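PDB 1L8Q: chromosomal replication initiator protein DnaA from Aquifex aeolicus, which binds the chromosomal replication origin and, in its ATP-bound form, probably assembles there to start and regulate DNA replication once per cell cycle. Local coordinates for residues R261-S273 and V312-C324. Residues are numbered along the deposited sequence; the frame is centred on the assembly and turned at random.
Sequences RKIAMYLCRKVCS and VGFLEKQAFDKIC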
ATOM      1  N   ARG A 261     -12.087   1.313  26.578  1.00 79.39           N
ATOM      2  CA  ARG A 261     -11.084   0.818  25.658  1.00 78.31           C
ATOM      3  C   ARG A 261     -11.190   1.579  24.351  1.00 77.41           C
ATOM      4  O   ARG A 261     -10.186   1.857  23.704  1.00 77.24           O
ATOM      5  CB  ARG A 261     -11.295  -0.676  25.412  1.00 78.38           C
ATOM      6  CG  ARG A 261     -10.108  -1.378  24.798  1.00 78.55           C
ATOM      7  CD  ARG A 261     -10.276  -2.871  24.684  1.00 78.94           C
ATOM      8  NE  ARG A 261     -11.455  -3.217  23.899  1.00 79.82           N
ATOM      9  CZ  ARG A 261     -12.263  -4.230  24.177  1.00 80.22           C
ATOM     10  NH1 ARG A 261     -12.021  -5.005  25.227  1.00 80.40           N
ATOM     11  NH2 ARG A 261     -13.317  -4.474  23.406  1.00 80.35           N
ATOM     12  N   LYS A 262     -12.417   1.919  23.972  1.00 76.31           N
ATOM     13  CA  LYS A 262     -12.657   2.663  22.744  1.00 75.18           C
ATOM     14  C   LYS A 262     -12.056   4.055  22.838  1.00 74.26           C
ATOM     15  O   LYS A 262     -11.183   4.410  22.048  1.00 74.38           O
ATOM     16  CB  LYS A 262     -14.155   2.737  22.424  1.00 75.31           C
ATOM     17  CG  LYS A 262     -14.749   1.413  21.942  1.00 75.42           C
ATOM     18  CD  LYS A 262     -16.165   1.588  21.407  1.00 75.82           C
ATOM     19  CE  LYS A 262     -16.688   0.300  20.773  1.00 75.97           C
ATOM     20  NZ  LYS A 262     -18.131   0.401  20.389  1.00 75.65           N
ATOM     21  N   ILE A 263     -12.500   4.836  23.817  1.00 73.01           N
ATOM     22  CA  ILE A 263     -11.981   6.190  23.973  1.00 71.88           C
ATOM     23  C   ILE A 263     -10.454   6.202  24.090  1.00 70.88           C
ATOM     24  O   ILE A 263      -9.786   7.022  23.466  1.00 70.83           O
ATOM     25  CB  ILE A 263     -12.617   6.902  25.180  1.00 72.07           C
ATOM     26  CG1 ILE A 263     -12.114   6.295  26.483  1.00 72.31           C
ATOM     27  CG2 ILE A 263     -14.145   6.859  25.101  1.00 72.09           C
ATOM     28  CD1 ILE A 263     -12.057   7.286  27.608  1.00 72.74           C
ATOM     29  N   ALA A 264      -9.909   5.289  24.887  1.00 69.46           N
ATOM     30  CA  ALA A 264      -8.467   5.210  25.049  1.00 67.95           C
ATOM     31  C   ALA A 264      -7.799   5.105  23.686  1.00 67.07           C
ATOM     32  O   ALA A 264      -7.054   5.996  23.284  1.00 67.09           O
ATOM     33  CB  ALA A 264      -8.093   4.030  25.918  1.00 68.00           C
HETATM   34  N   MSE A 265      -8.067   4.020  22.972  1.00 65.74           N
HETATM   35  CA  MSE A 265      -7.515   3.863  21.639  1.00 64.64           C
HETATM   36  C   MSE A 265      -7.686   5.173  20.871  1.00 63.59           C
HETATM   37  O   MSE A 265      -6.757   5.644  20.210  1.00 63.51           O
HETATM   38  CB  MSE A 265      -8.201   2.714  20.898  1.00 64.84           C
HETATM   39  CG  MSE A 265      -7.860   1.345  21.442  1.00 65.21           C
HETATM   40 SE   MSE A 265      -8.938  -0.072  20.668  1.00 67.42          SE
HETATM   41  CE  MSE A 265      -8.152  -1.572  21.591  1.00 66.63           C
ATOM     42  N   TYR A 266      -8.873   5.767  20.984  1.00 62.06           N
ATOM     43  CA  TYR A 266      -9.159   7.036  20.323  1.00 60.43           C
ATOM     44  C   TYR A 266      -8.193   8.116  20.783  1.00 59.14           C
ATOM     45  O   TYR A 266      -7.655   8.873  19.973  1.00 59.13           O
ATOM     46  CB  TYR A 266     -10.606   7.473  20.583  1.00 60.38           C
ATOM     47  CG  TYR A 266     -10.982   8.752  19.878  1.00 59.96           C
ATOM     48  CD1 TYR A 266     -11.465   8.732  18.572  1.00 60.19           C
ATOM     49  CD2 TYR A 266     -10.851   9.981  20.514  1.00 59.28           C
ATOM     50  CE1 TYR A 266     -11.811   9.904  17.921  1.00 60.85           C
ATOM     51  CE2 TYR A 266     -11.186  11.152  19.874  1.00 60.16           C
ATOM     52  CZ  TYR A 266     -11.670  11.113  18.580  1.00 61.04           C
ATOM     53  OH  TYR A 266     -12.004  12.284  17.942  1.00 61.39           O
ATOM     54  N   LEU A 267      -7.965   8.181  22.085  1.00 57.57           N
ATOM     55  CA  LEU A 267      -7.064   9.180  22.631  1.00 56.28           C
ATOM     56  C   LEU A 267      -5.613   8.933  22.196  1.00 55.61           C
ATOM     57  O   LEU A 267      -4.863   9.880  21.927  1.00 55.33           O
ATOM     58  CB  LEU A 267      -7.181   9.237  24.152  1.00 56.13           C
ATOM     59  CG  LEU A 267      -8.538   9.713  24.674  1.00 55.46           C
ATOM     60  CD1 LEU A 267      -8.407  10.265  26.077  1.00 55.05           C
ATOM     61  CD2 LEU A 267      -9.109  10.763  23.756  1.00 55.23           C
ATOM     62  N   CYS A 268      -5.223   7.662  22.129  1.00 54.61           N
ATOM     63  CA  CYS A 268      -3.883   7.305  21.684  1.00 53.42           C
ATOM     64  C   CYS A 268      -3.748   7.714  20.244  1.00 52.99           C
ATOM     65  O   CYS A 268      -2.725   8.266  19.836  1.00 53.09           O
ATOM     66  CB  CYS A 268      -3.646   5.802  21.810  1.00 53.54           C
ATOM     67  SG  CYS A 268      -3.115   5.250  23.447  1.00 52.30           S
ATOM     68  N   ARG A 269      -4.792   7.458  19.470  1.00 52.07           N
ATOM     69  CA  ARG A 269      -4.780   7.813  18.063  1.00 51.68           C
ATOM     70  C   ARG A 269      -4.815   9.319  17.879  1.00 51.27           C
ATOM     71  O   ARG A 269      -3.974   9.882  17.203  1.00 51.22           O
ATOM     72  CB  ARG A 269      -5.958   7.159  17.320  1.00 51.57           C
ATOM     73  CG  ARG A 269      -5.986   7.427  15.822  1.00 51.11           C
ATOM     74  CD  ARG A 269      -4.728   7.004  15.072  1.00 50.44           C
ATOM     75  NE  ARG A 269      -5.023   6.703  13.677  1.00 51.49           N
ATOM     76  CZ  ARG A 269      -4.113   6.584  12.721  1.00 52.08           C
ATOM     77  NH1 ARG A 269      -2.823   6.745  12.998  1.00 52.68           N
ATOM     78  NH2 ARG A 269      -4.494   6.305  11.480  1.00 51.47           N
ATOM     79  N   LYS A 270      -5.769   9.978  18.519  1.00 50.88           N
ATOM     80  CA  LYS A 270      -5.979  11.396  18.255  1.00 50.60           C
ATOM     81  C   LYS A 270      -5.070  12.348  19.035  1.00 49.97           C
ATOM     82  O   LYS A 270      -4.685  13.408  18.525  1.00 49.64           O
ATOM     83  CB  LYS A 270      -7.456  11.760  18.440  1.00 50.48           C
ATOM     84  CG  LYS A 270      -8.391  11.033  17.468  1.00 51.49           C
ATOM     85  CD  LYS A 270      -8.061  11.376  16.011  1.00 53.75           C
ATOM     86  CE  LYS A 270      -9.232  11.065  15.086  1.00 54.94           C
ATOM     87  NZ  LYS A 270      -9.138  11.829  13.809  1.00 56.36           N
ATOM     88  N   VAL A 271      -4.723  11.972  20.261  1.00 49.14           N
ATOM     89  CA  VAL A 271      -3.919  12.846  21.099  1.00 49.19           C
ATOM     90  C   VAL A 271      -2.402  12.660  20.941  1.00 49.45           C
ATOM     91  O   VAL A 271      -1.661  13.627  20.930  1.00 48.66           O
ATOM     92  CB  VAL A 271      -4.319  12.737  22.578  1.00 49.36           C
ATOM     93  CG1 VAL A 271      -3.341  13.492  23.448  1.00 48.69           C
ATOM     94  CG2 VAL A 271      -5.734  13.265  22.780  1.00 48.79           C
ATOM     95  N   CYS A 272      -1.948  11.421  20.799  1.00 50.08           N
ATOM     96  CA  CYS A 272      -0.521  11.164  20.648  1.00 51.00           C
ATOM     97  C   CYS A 272      -0.090  10.796  19.236  1.00 51.16           C
ATOM     98  O   CYS A 272       1.088  10.532  19.008  1.00 50.96           O
ATOM     99  CB  CYS A 272      -0.054  10.088  21.619  1.00 51.16           C
ATOM    100  SG  CYS A 272      -0.101  10.594  23.345  1.00 53.00           S
ATOM    101  N   SER A 273      -1.031  10.781  18.294  1.00 51.40           N
ATOM    102  CA  SER A 273      -0.695  10.471  16.899  1.00 51.85           C
ATOM    103  C   SER A 273      -0.004   9.127  16.759  1.00 51.26           C
ATOM    104  O   SER A 273       0.964   9.006  16.026  1.00 51.28           O
ATOM    105  CB  SER A 273       0.209  11.553  16.315  1.00 51.87           C
ATOM    106  OG  SER A 273      -0.535  12.729  16.046  1.00 54.82           O
ATOM    107  N   VAL A 312     -15.419  13.516  25.022  1.00 64.11           N
ATOM    108  CA  VAL A 312     -14.194  13.166  24.335  1.00 63.45           C
ATOM    109  C   VAL A 312     -13.308  14.392  24.182  1.00 62.86           C
ATOM    110  O   VAL A 312     -12.105  14.338  24.438  1.00 62.90           O
ATOM    111  CB  VAL A 312     -14.487  12.586  22.941  1.00 63.60           C
ATOM    112  CG1 VAL A 312     -13.213  12.547  22.100  1.00 63.84           C
ATOM    113  CG2 VAL A 312     -15.105  11.202  23.060  1.00 63.28           C
ATOM    114  N   GLY A 313     -13.910  15.501  23.774  1.00 62.02           N
ATOM    115  CA  GLY A 313     -13.174  16.737  23.585  1.00 61.05           C
ATOM    116  C   GLY A 313     -12.459  17.153  24.853  1.00 60.17           C
ATOM    117  O   GLY A 313     -11.294  17.554  24.828  1.00 60.11           O
ATOM    118  N   PHE A 314     -13.161  17.045  25.971  1.00 59.15           N
ATOM    119  CA  PHE A 314     -12.595  17.403  27.255  1.00 58.30           C
ATOM    120  C   PHE A 314     -11.476  16.430  27.657  1.00 57.90           C
ATOM    121  O   PHE A 314     -10.451  16.833  28.213  1.00 57.54           O
ATOM    122  CB  PHE A 314     -13.692  17.415  28.309  1.00 58.27           C
ATOM    123  CG  PHE A 314     -13.203  17.719  29.678  1.00 57.92           C
ATOM    124  CD1 PHE A 314     -12.925  19.020  30.051  1.00 58.10           C
ATOM    125  CD2 PHE A 314     -13.016  16.708  30.601  1.00 57.39           C
ATOM    126  CE1 PHE A 314     -12.474  19.307  31.325  1.00 58.38           C
ATOM    127  CE2 PHE A 314     -12.561  16.987  31.868  1.00 57.68           C
ATOM    128  CZ  PHE A 314     -12.293  18.291  32.234  1.00 57.89           C
ATOM    129  N   LEU A 315     -11.681  15.151  27.373  1.00 57.33           N
ATOM    130  CA  LEU A 315     -10.694  14.134  27.687  1.00 57.02           C
ATOM    131  C   LEU A 315      -9.416  14.363  26.874  1.00 56.86           C
ATOM    132  O   LEU A 315      -8.299  14.205  27.382  1.00 56.14           O
ATOM    133  CB  LEU A 315     -11.261  12.738  27.410  1.00 57.04           C
ATOM    134  CG  LEU A 315     -12.457  12.307  28.260  1.00 57.06           C
ATOM    135  CD1 LEU A 315     -12.912  10.911  27.873  1.00 57.13           C
ATOM    136  CD2 LEU A 315     -12.097  12.366  29.727  1.00 56.55           C
ATOM    137  N   GLU A 316      -9.598  14.746  25.612  1.00 56.73           N
ATOM    138  CA  GLU A 316      -8.488  15.023  24.714  1.00 56.46           C
ATOM    139  C   GLU A 316      -7.619  16.127  25.276  1.00 56.38           C
ATOM    140  O   GLU A 316      -6.400  16.008  25.321  1.00 56.09           O
ATOM    141  CB  GLU A 316      -9.009  15.434  23.337  1.00 56.41           C
ATOM    142  CG  GLU A 316      -9.643  14.308  22.543  1.00 56.52           C
ATOM    143  CD  GLU A 316     -10.270  14.799  21.256  1.00 57.49           C
ATOM    144  OE1 GLU A 316     -10.440  16.026  21.112  1.00 57.58           O
ATOM    145  OE2 GLU A 316     -10.586  13.961  20.387  1.00 58.22           O
ATOM    146  N   LYS A 317      -8.257  17.203  25.720  1.00 56.70           N
ATOM    147  CA  LYS A 317      -7.535  18.362  26.232  1.00 57.33           C
ATOM    148  C   LYS A 317      -6.790  18.049  27.528  1.00 57.56           C
ATOM    149  O   LYS A 317      -5.635  18.427  27.704  1.00 57.37           O
ATOM    150  CB  LYS A 317      -8.488  19.549  26.406  1.00 57.50           C
ATOM    151  CG  LYS A 317      -9.034  20.090  25.075  1.00 58.10           C
ATOM    152  CD  LYS A 317     -10.294  20.931  25.266  1.00 59.78           C
ATOM    153  CE  LYS A 317     -10.819  21.460  23.924  1.00 60.03           C
ATOM    154  NZ  LYS A 317     -10.845  20.393  22.866  1.00 59.94           N
ATOM    155  N   GLN A 318      -7.448  17.344  28.431  1.00 58.12           N
ATOM    156  CA  GLN A 318      -6.799  16.963  29.671  1.00 58.53           C
ATOM    157  C   GLN A 318      -5.598  16.055  29.392  1.00 58.49           C
ATOM    158  O   GLN A 318      -4.483  16.335  29.839  1.00 58.48           O
ATOM    159  CB  GLN A 318      -7.795  16.296  30.614  1.00 58.63           C
ATOM    160  CG  GLN A 318      -8.876  17.240  31.111  1.00 59.71           C
ATOM    161  CD  GLN A 318      -8.314  18.459  31.848  1.00 61.02           C
ATOM    162  OE1 GLN A 318      -7.568  18.317  32.822  1.00 61.42           O
ATOM    163  NE2 GLN A 318      -8.691  19.652  31.397  1.00 61.35           N
ATOM    164  N   ALA A 319      -5.827  14.981  28.639  1.00 58.33           N
ATOM    165  CA  ALA A 319      -4.746  14.090  28.236  1.00 58.31           C
ATOM    166  C   ALA A 319      -3.553  14.880  27.691  1.00 58.46           C
ATOM    167  O   ALA A 319      -2.411  14.614  28.055  1.00 58.79           O
ATOM    168  CB  ALA A 319      -5.232  13.097  27.203  1.00 58.37           C
ATOM    169  N   PHE A 320      -3.816  15.856  26.830  1.00 58.28           N
ATOM    170  CA  PHE A 320      -2.735  16.662  26.270  1.00 58.34           C
ATOM    171  C   PHE A 320      -1.916  17.378  27.351  1.00 59.24           C
ATOM    172  O   PHE A 320      -0.695  17.231  27.425  1.00 58.94           O
ATOM    173  CB  PHE A 320      -3.280  17.676  25.275  1.00 57.75           C
ATOM    174  CG  PHE A 320      -2.250  18.622  24.754  1.00 55.09           C
ATOM    175  CD1 PHE A 320      -1.462  18.278  23.683  1.00 53.33           C
ATOM    176  CD2 PHE A 320      -2.076  19.861  25.332  1.00 53.33           C
ATOM    177  CE1 PHE A 320      -0.532  19.154  23.187  1.00 52.47           C
ATOM    178  CE2 PHE A 320      -1.144  20.733  24.851  1.00 52.29           C
ATOM    179  CZ  PHE A 320      -0.371  20.381  23.773  1.00 52.27           C
ATOM    180  N   ASP A 321      -2.598  18.150  28.182  1.00 60.51           N
ATOM    181  CA  ASP A 321      -1.948  18.903  29.246  1.00 61.91           C
ATOM    182  C   ASP A 321      -1.205  18.010  30.242  1.00 62.75           C
ATOM    183  O   ASP A 321      -0.204  18.425  30.831  1.00 62.48           O
ATOM    184  CB  ASP A 321      -2.982  19.737  30.012  1.00 62.17           C
ATOM    185  CG  ASP A 321      -3.505  20.916  29.209  1.00 62.80           C
ATOM    186  OD1 ASP A 321      -2.957  21.207  28.123  1.00 64.06           O
ATOM    187  OD2 ASP A 321      -4.463  21.615  29.598  1.00 63.37           O
ATOM    188  N   LYS A 322      -1.699  16.791  30.436  1.00 63.84           N
ATOM    189  CA  LYS A 322      -1.116  15.898  31.433  1.00 65.13           C
ATOM    190  C   LYS A 322      -0.048  14.968  30.877  1.00 65.85           C
ATOM    191  O   LYS A 322       0.850  14.554  31.601  1.00 65.98           O
ATOM    192  CB  LYS A 322      -2.204  15.063  32.114  1.00 65.29           C
ATOM    193  CG  LYS A 322      -3.384  15.875  32.650  1.00 65.92           C
ATOM    194  CD  LYS A 322      -3.139  16.353  34.068  1.00 66.51           C
ATOM    195  CE  LYS A 322      -4.386  17.015  34.648  1.00 66.58           C
ATOM    196  NZ  LYS A 322      -4.637  18.344  34.037  1.00 66.30           N
ATOM    197  N   ILE A 323      -0.141  14.641  29.596  1.00 66.64           N
ATOM    198  CA  ILE A 323       0.760  13.657  29.023  1.00 67.30           C
ATOM    199  C   ILE A 323       1.660  14.157  27.898  1.00 67.85           C
ATOM    200  O   ILE A 323       2.650  13.523  27.586  1.00 67.91           O
ATOM    201  CB  ILE A 323      -0.044  12.429  28.576  1.00 67.51           C
ATOM    202  CG1 ILE A 323      -0.690  11.766  29.804  1.00 67.92           C
ATOM    203  CG2 ILE A 323       0.846  11.441  27.822  1.00 67.41           C
ATOM    204  CD1 ILE A 323      -1.957  10.969  29.499  1.00 67.96           C
ATOM    205  N   CYS A 324       1.343  15.302  27.306  1.00 68.62           N
ATOM    206  CA  CYS A 324       2.137  15.787  26.169  1.00 69.21           C
ATOM    207  C   CYS A 324       2.992  17.017  26.449  1.00 69.52           C
ATOM    208  O   CYS A 324       3.863  17.368  25.639  1.00 69.93           O
ATOM    209  CB  CYS A 324       1.238  16.036  24.974  1.00 68.96           C
ATOM    210  SG  CYS A 324       0.169  14.633  24.662  1.00 70.08           S
TER
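Glu316 pushes its side chain into a hole on helix 258-272 lined by Tyr266, Leu267, Lys270 and Val271, a knob-into-hole fit between two helices of domain IV, the helix-turn-helix part of DnaA thought to bind dsDNA. The helix axes of the two segments cross at -62° and come within 9.9 Å. Beyond CG the Glu316 chain runs extended, which carries the carboxylate to the edge of the Tyr266 ring, the two planes nearly coplanar (4° apart). There Tyr266 OH gives Glu316 OE2 a weak hydrogen bond of 3.3 Å. With CG of Tyr266 turned anti to the backbone N (chi1 -178°), the ring swings out toward helix 308-323, where Val312 CG1 meets it obliquely near CE2, while Lys270 CG covers part of one face. A leucine in place of Tyr266 would probably leave the Glu316 carboxylate without its hydroxyl partner and Val312 with less to pack on. Further into the interface the contact is aliphatic: Leu267 straddles Leu315 and Glu316, with CD1 to Leu315 CB at 4.0 Å and CD2 against the Glu316 CG methylene. Ile263 CD1 meets Leu315 CD1 at 3.7 Å, the two side chains crossing at about a right angle, and Ile263 also reaches Val237 and Tyr241 of helix 216-241. Val271 divides its methyls: CG2 rests 3.8 Å from Glu316 CA, and CG1, where both helices are running out, lies 3.9 Å from Cys324 SG.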